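Local coordinates for protein porin (Rhodobacter blasticus, PDB 3PRN) that forms trimeric outer-membrane channels that let small hydrophilic solutes of up to about 0.6 kDa diffuse passively across the membrane, at residues Asn84-Tyr96 with Gly108-Lys120. The protein carries 1 engineered substitution. Numbering follows the deposited sequence.
Sequences NVDTAFDSVALTY and GDAQSSFFAYNSK
Asn84 grips the backbone of Asn118 with both ends of its carboxamide: Asn118 N donates to Asn84 OD1 at 2.9 Å, almost straight at 178°, and Asn84 ND2 donates to Asn118 O, both bonds lying on carbonyl lone pairs. With CG anti to the backbone N (chi1 -178°), the amide lies nearly parallel to the Tyr117 ring, ND2 over one face, while Asn84 O meets the ring edge, 3.2 Å from CD1. Replacing Asn84 by alanine would strip Asn118 N of its bond to OD1 and would probably leave Asn118 O relying on Asn67, the Tyr117 face less well covered. Thr87, just before helix 88-91, donates from OG1 to Phe115 O (2.8 Å), and one water ties Asp86 OD1 and Asp90 OD2 to Thr87 N and Tyr117 N. Phe89 sends its CD2 edge over the centre of the Phe114 ring in a tight T-shaped stack, centroids 4.8 Å apart. Tyr96 OH approaches the edge of Phe114 (3.5 Å to CZ) and donates to Asp90 OD1, beside Ala116 CB. The looser side lies at Asp109, whose OD1 merely meets the Tyr96 edge (3.6 Å to CD1), and a water links Thr95 O with Ala110 N. In this porin constriction loop, between strands 78-83 and 131-138, hydrogen bonds from the Asn84 amide and the Phe89-Phe114 stack bind the limbs directly, whereas the Thr95-Asp109 end meets through water and is probably less rigidly fixed.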
loop_
_atom_site.group_PDB
_atom_site.type_symbol
_atom_site.label_atom_id
_atom_site.label_comp_id
_atom_site.label_asym_id
_atom_site.label_seq_id
_atom_site.Cartn_x
_atom_site.Cartn_y
_atom_site.Cartn_z
ATOM N N ASN A 84 12.848 0.154 11.825
ATOM C CA ASN A 84 11.695 0.173 12.782
ATOM C C ASN A 84 11.716 -1.140 13.539
ATOM O O ASN A 84 11.058 -2.122 13.161
ATOM C CB ASN A 84 10.417 0.330 11.920
ATOM C CG ASN A 84 9.122 0.432 12.683
ATOM O OD1 ASN A 84 9.078 0.524 13.932
ATOM N ND2 ASN A 84 8.005 0.412 11.922
ATOM N N VAL A 85 12.494 -1.287 14.597
ATOM C CA VAL A 85 12.724 -2.476 15.347
ATOM C C VAL A 85 11.739 -2.749 16.489
ATOM O O VAL A 85 11.068 -1.810 16.936
ATOM C CB VAL A 85 14.170 -2.484 15.945
ATOM C CG1 VAL A 85 15.225 -2.253 14.811
ATOM C CG2 VAL A 85 14.420 -1.374 16.992
ATOM N N ASP A 86 11.680 -4.008 16.861
ATOM C CA ASP A 86 11.065 -4.455 18.090
ATOM C C ASP A 86 12.053 -4.156 19.227
ATOM O O ASP A 86 13.249 -4.463 19.129
ATOM C CB ASP A 86 10.773 -5.982 18.081
ATOM C CG ASP A 86 9.584 -6.234 17.166
ATOM O OD1 ASP A 86 8.422 -5.783 17.502
ATOM O OD2 ASP A 86 9.752 -6.854 16.055
ATOM N N THR A 87 11.549 -3.557 20.288
ATOM C CA THR A 87 12.393 -3.159 21.430
ATOM C C THR A 87 12.323 -4.170 22.579
ATOM O O THR A 87 11.427 -5.010 22.706
ATOM C CB THR A 87 11.941 -1.807 21.977
ATOM O OG1 THR A 87 10.585 -1.884 22.389
ATOM C CG2 THR A 87 12.051 -0.681 20.947
ATOM N N ALA A 88 13.369 -4.101 23.411
ATOM C CA ALA A 88 13.448 -5.079 24.501
ATOM C C ALA A 88 12.285 -5.063 25.468
ATOM O O ALA A 88 11.680 -6.116 25.762
ATOM C CB ALA A 88 14.788 -4.888 25.216
ATOM N N PHE A 89 11.842 -3.888 25.907
ATOM C CA PHE A 89 10.762 -3.844 26.905
ATOM C C PHE A 89 9.445 -4.346 26.308
ATOM O O PHE A 89 8.575 -4.861 27.025
ATOM C CB PHE A 89 10.618 -2.391 27.386
ATOM C CG PHE A 89 9.902 -2.223 28.704
ATOM C CD1 PHE A 89 10.610 -2.445 29.906
ATOM C CD2 PHE A 89 8.579 -1.849 28.765
ATOM C CE1 PHE A 89 9.958 -2.278 31.144
ATOM C CE2 PHE A 89 7.902 -1.703 29.989
ATOM C CZ PHE A 89 8.617 -1.922 31.171
ATOM N N ASP A 90 9.305 -4.197 24.987
ATOM C CA ASP A 90 8.079 -4.625 24.325
ATOM C C ASP A 90 8.177 -6.084 23.922
ATOM O O ASP A 90 7.119 -6.666 23.692
ATOM C CB ASP A 90 7.807 -3.723 23.106
ATOM C CG ASP A 90 6.410 -3.909 22.473
ATOM O OD1 ASP A 90 5.397 -3.728 23.132
ATOM O OD2 ASP A 90 6.325 -4.233 21.265
ATOM N N SER A 91 9.377 -6.671 23.823
ATOM C CA SER A 91 9.414 -8.052 23.342
ATOM C C SER A 91 9.555 -9.144 24.392
ATOM O O SER A 91 9.286 -10.289 24.054
ATOM C CB SER A 91 10.655 -8.177 22.406
ATOM O OG SER A 91 10.481 -7.246 21.330
ATOM N N VAL A 92 9.957 -8.853 25.623
ATOM C CA VAL A 92 10.114 -9.860 26.639
ATOM C C VAL A 92 8.802 -10.613 26.876
ATOM O O VAL A 92 7.707 -10.079 26.656
ATOM C CB VAL A 92 10.337 -9.370 28.097
ATOM C CG1 VAL A 92 11.792 -9.496 28.554
ATOM C CG2 VAL A 92 9.962 -7.900 28.299
ATOM N N ALA A 93 8.933 -11.833 27.360
ATOM C CA ALA A 93 7.769 -12.662 27.702
ATOM C C ALA A 93 7.125 -12.120 29.021
ATOM O O ALA A 93 7.729 -11.330 29.747
ATOM C CB ALA A 93 8.199 -14.115 27.914
ATOM N N LEU A 94 5.877 -12.549 29.214
ATOM C CA LEU A 94 5.086 -12.359 30.388
ATOM C C LEU A 94 4.472 -10.981 30.564
ATOM O O LEU A 94 3.368 -10.892 31.147
ATOM C CB LEU A 94 5.904 -12.717 31.666
ATOM C CG LEU A 94 6.504 -14.150 31.715
ATOM C CD1 LEU A 94 7.257 -14.340 33.043
ATOM C CD2 LEU A 94 5.420 -15.208 31.526
ATOM N N THR A 95 5.123 -9.947 30.098
ATOM C CA THR A 95 4.710 -8.562 30.407
ATOM C C THR A 95 3.326 -8.242 29.892
ATOM O O THR A 95 2.655 -7.344 30.446
ATOM C CB THR A 95 5.829 -7.620 29.964
ATOM O OG1 THR A 95 5.670 -6.282 30.478
ATOM C CG2 THR A 95 5.816 -7.466 28.417
ATOM N N TYR A 96 2.794 -8.896 28.842
ATOM C CA TYR A 96 1.450 -8.591 28.375
ATOM C C TYR A 96 0.472 -9.710 28.640
ATOM O O TYR A 96 -0.680 -9.670 28.149
ATOM C CB TYR A 96 1.480 -8.345 26.821
ATOM C CG TYR A 96 2.276 -7.088 26.464
ATOM C CD1 TYR A 96 1.895 -5.862 26.995
ATOM C CD2 TYR A 96 3.355 -7.147 25.592
ATOM C CE1 TYR A 96 2.560 -4.681 26.686
ATOM C CE2 TYR A 96 4.091 -6.002 25.318
ATOM C CZ TYR A 96 3.652 -4.774 25.831
ATOM O OH TYR A 96 4.361 -3.667 25.544
ATOM N N GLY A 108 -3.783 -3.821 33.556
ATOM C CA GLY A 108 -2.626 -4.393 34.246
ATOM C C GLY A 108 -1.347 -4.382 33.424
ATOM O O GLY A 108 -0.297 -4.806 33.950
ATOM N N ASP A 109 -1.395 -3.905 32.161
ATOM C CA ASP A 109 -0.166 -3.748 31.375
ATOM C C ASP A 109 0.594 -2.548 31.983
ATOM O O ASP A 109 -0.031 -1.686 32.641
ATOM C CB ASP A 109 -0.569 -3.364 29.946
ATOM C CG ASP A 109 -0.946 -4.554 29.074
ATOM O OD1 ASP A 109 -0.794 -5.746 29.456
ATOM O OD2 ASP A 109 -1.397 -4.282 27.923
ATOM N N ALA A 110 1.875 -2.441 31.803
ATOM C CA ALA A 110 2.702 -1.369 32.325
ATOM C C ALA A 110 2.143 0.008 31.962
ATOM O O ALA A 110 1.779 0.267 30.801
ATOM C CB ALA A 110 4.096 -1.501 31.744
ATOM N N GLN A 111 2.129 0.925 32.934
ATOM C CA GLN A 111 1.640 2.276 32.653
ATOM C C GLN A 111 2.828 3.235 32.489
ATOM O O GLN A 111 2.959 4.226 33.208
ATOM C CB GLN A 111 0.785 2.774 33.832
ATOM C CG GLN A 111 -0.367 1.842 34.159
ATOM C CD GLN A 111 -1.434 1.886 33.084
ATOM O OE1 GLN A 111 -1.983 2.954 32.823
ATOM N NE2 GLN A 111 -1.755 0.789 32.433
ATOM N N SER A 112 3.703 2.928 31.550
ATOM C CA SER A 112 4.872 3.788 31.271
ATOM C C SER A 112 4.924 4.061 29.773
ATOM O O SER A 112 4.109 3.507 29.003
ATOM C CB SER A 112 6.157 3.113 31.750
ATOM O OG SER A 112 6.201 1.772 31.300
ATOM N N SER A 113 5.763 4.956 29.349
ATOM C CA SER A 113 5.976 5.333 27.962
ATOM C C SER A 113 7.310 4.748 27.519
ATOM O O SER A 113 8.335 4.915 28.190
ATOM C CB SER A 113 6.223 6.854 27.837
ATOM O OG SER A 113 4.993 7.551 27.958
ATOM N N PHE A 114 7.313 4.078 26.407
ATOM C CA PHE A 114 8.554 3.506 25.882
ATOM C C PHE A 114 8.377 3.275 24.375
ATOM O O PHE A 114 7.228 3.206 23.918
ATOM C CB PHE A 114 8.879 2.212 26.621
ATOM C CG PHE A 114 7.712 1.239 26.645
ATOM C CD1 PHE A 114 7.574 0.310 25.615
ATOM C CD2 PHE A 114 6.787 1.278 27.694
ATOM C CE1 PHE A 114 6.504 -0.584 25.625
ATOM C CE2 PHE A 114 5.712 0.384 27.702
ATOM C CZ PHE A 114 5.570 -0.547 26.666
ATOM N N PHE A 115 9.485 3.210 23.642
ATOM C CA PHE A 115 9.384 2.945 22.200
ATOM C C PHE A 115 9.015 1.479 21.950
ATOM O O PHE A 115 9.354 0.563 22.703
ATOM C CB PHE A 115 10.721 3.242 21.516
ATOM C CG PHE A 115 11.040 4.707 21.454
ATOM C CD1 PHE A 115 10.023 5.612 21.133
ATOM C CD2 PHE A 115 12.322 5.150 21.698
ATOM C CE1 PHE A 115 10.298 6.963 21.073
ATOM C CE2 PHE A 115 12.587 6.506 21.631
ATOM C CZ PHE A 115 11.602 7.395 21.310
ATOM N N ALA A 116 8.335 1.286 20.812
ATOM C CA ALA A 116 7.990 -0.110 20.423
ATOM C C ALA A 116 7.858 -0.098 18.900
ATOM O O ALA A 116 7.721 0.996 18.313
ATOM C CB ALA A 116 6.674 -0.514 21.089
ATOM N N TYR A 117 7.763 -1.264 18.274
ATOM C CA TYR A 117 7.546 -1.270 16.821
ATOM C C TYR A 117 6.387 -0.352 16.402
ATOM O O TYR A 117 5.297 -0.456 16.960
ATOM C CB TYR A 117 7.177 -2.712 16.421
ATOM C CG TYR A 117 6.998 -2.933 14.934
ATOM C CD1 TYR A 117 8.065 -2.926 14.066
ATOM C CD2 TYR A 117 5.718 -3.132 14.423
ATOM C CE1 TYR A 117 7.883 -3.142 12.685
ATOM C CE2 TYR A 117 5.521 -3.365 13.047
ATOM C CZ TYR A 117 6.597 -3.374 12.201
ATOM O OH TYR A 117 6.402 -3.582 10.843
ATOM N N ASN A 118 6.588 0.477 15.383
ATOM C CA ASN A 118 5.505 1.421 14.994
ATOM C C ASN A 118 4.682 0.786 13.885
ATOM O O ASN A 118 5.223 0.579 12.763
ATOM C CB ASN A 118 6.120 2.745 14.503
ATOM C CG ASN A 118 6.936 3.383 15.641
ATOM O OD1 ASN A 118 6.401 3.573 16.725
ATOM N ND2 ASN A 118 8.181 3.721 15.369
ATOM N N SER A 119 3.434 0.471 14.163
ATOM C CA SER A 119 2.624 -0.218 13.173
ATOM C C SER A 119 2.169 0.643 12.012
ATOM O O SER A 119 1.804 0.030 10.984
ATOM C CB SER A 119 1.383 -0.868 13.804
ATOM O OG SER A 119 1.744 -2.004 14.550
ATOM N N LYS A 120 2.167 1.953 12.140
ATOM C CA LYS A 120 1.647 2.840 11.143
ATOM C C LYS A 120 2.531 4.058 10.903
ATOM O O LYS A 120 3.464 4.242 11.698
ATOM C CB LYS A 120 0.317 3.443 11.689
ATOM C CG LYS A 120 -0.743 2.330 11.769
ATOM C CD LYS A 120 -2.073 2.981 12.145
ATOM C CE LYS A 120 -3.151 1.924 12.217
ATOM N NZ LYS A 120 -4.433 2.456 12.730
HETATM O O HOH W 1 8.453 -3.853 19.602
HETATM O O HOH W 2 3.056 -4.535 30.074
HETATM O O HOH W 3 1.367 -6.809 33.099
HETATM O O HOH W 4 -0.452 -7.799 31.090
#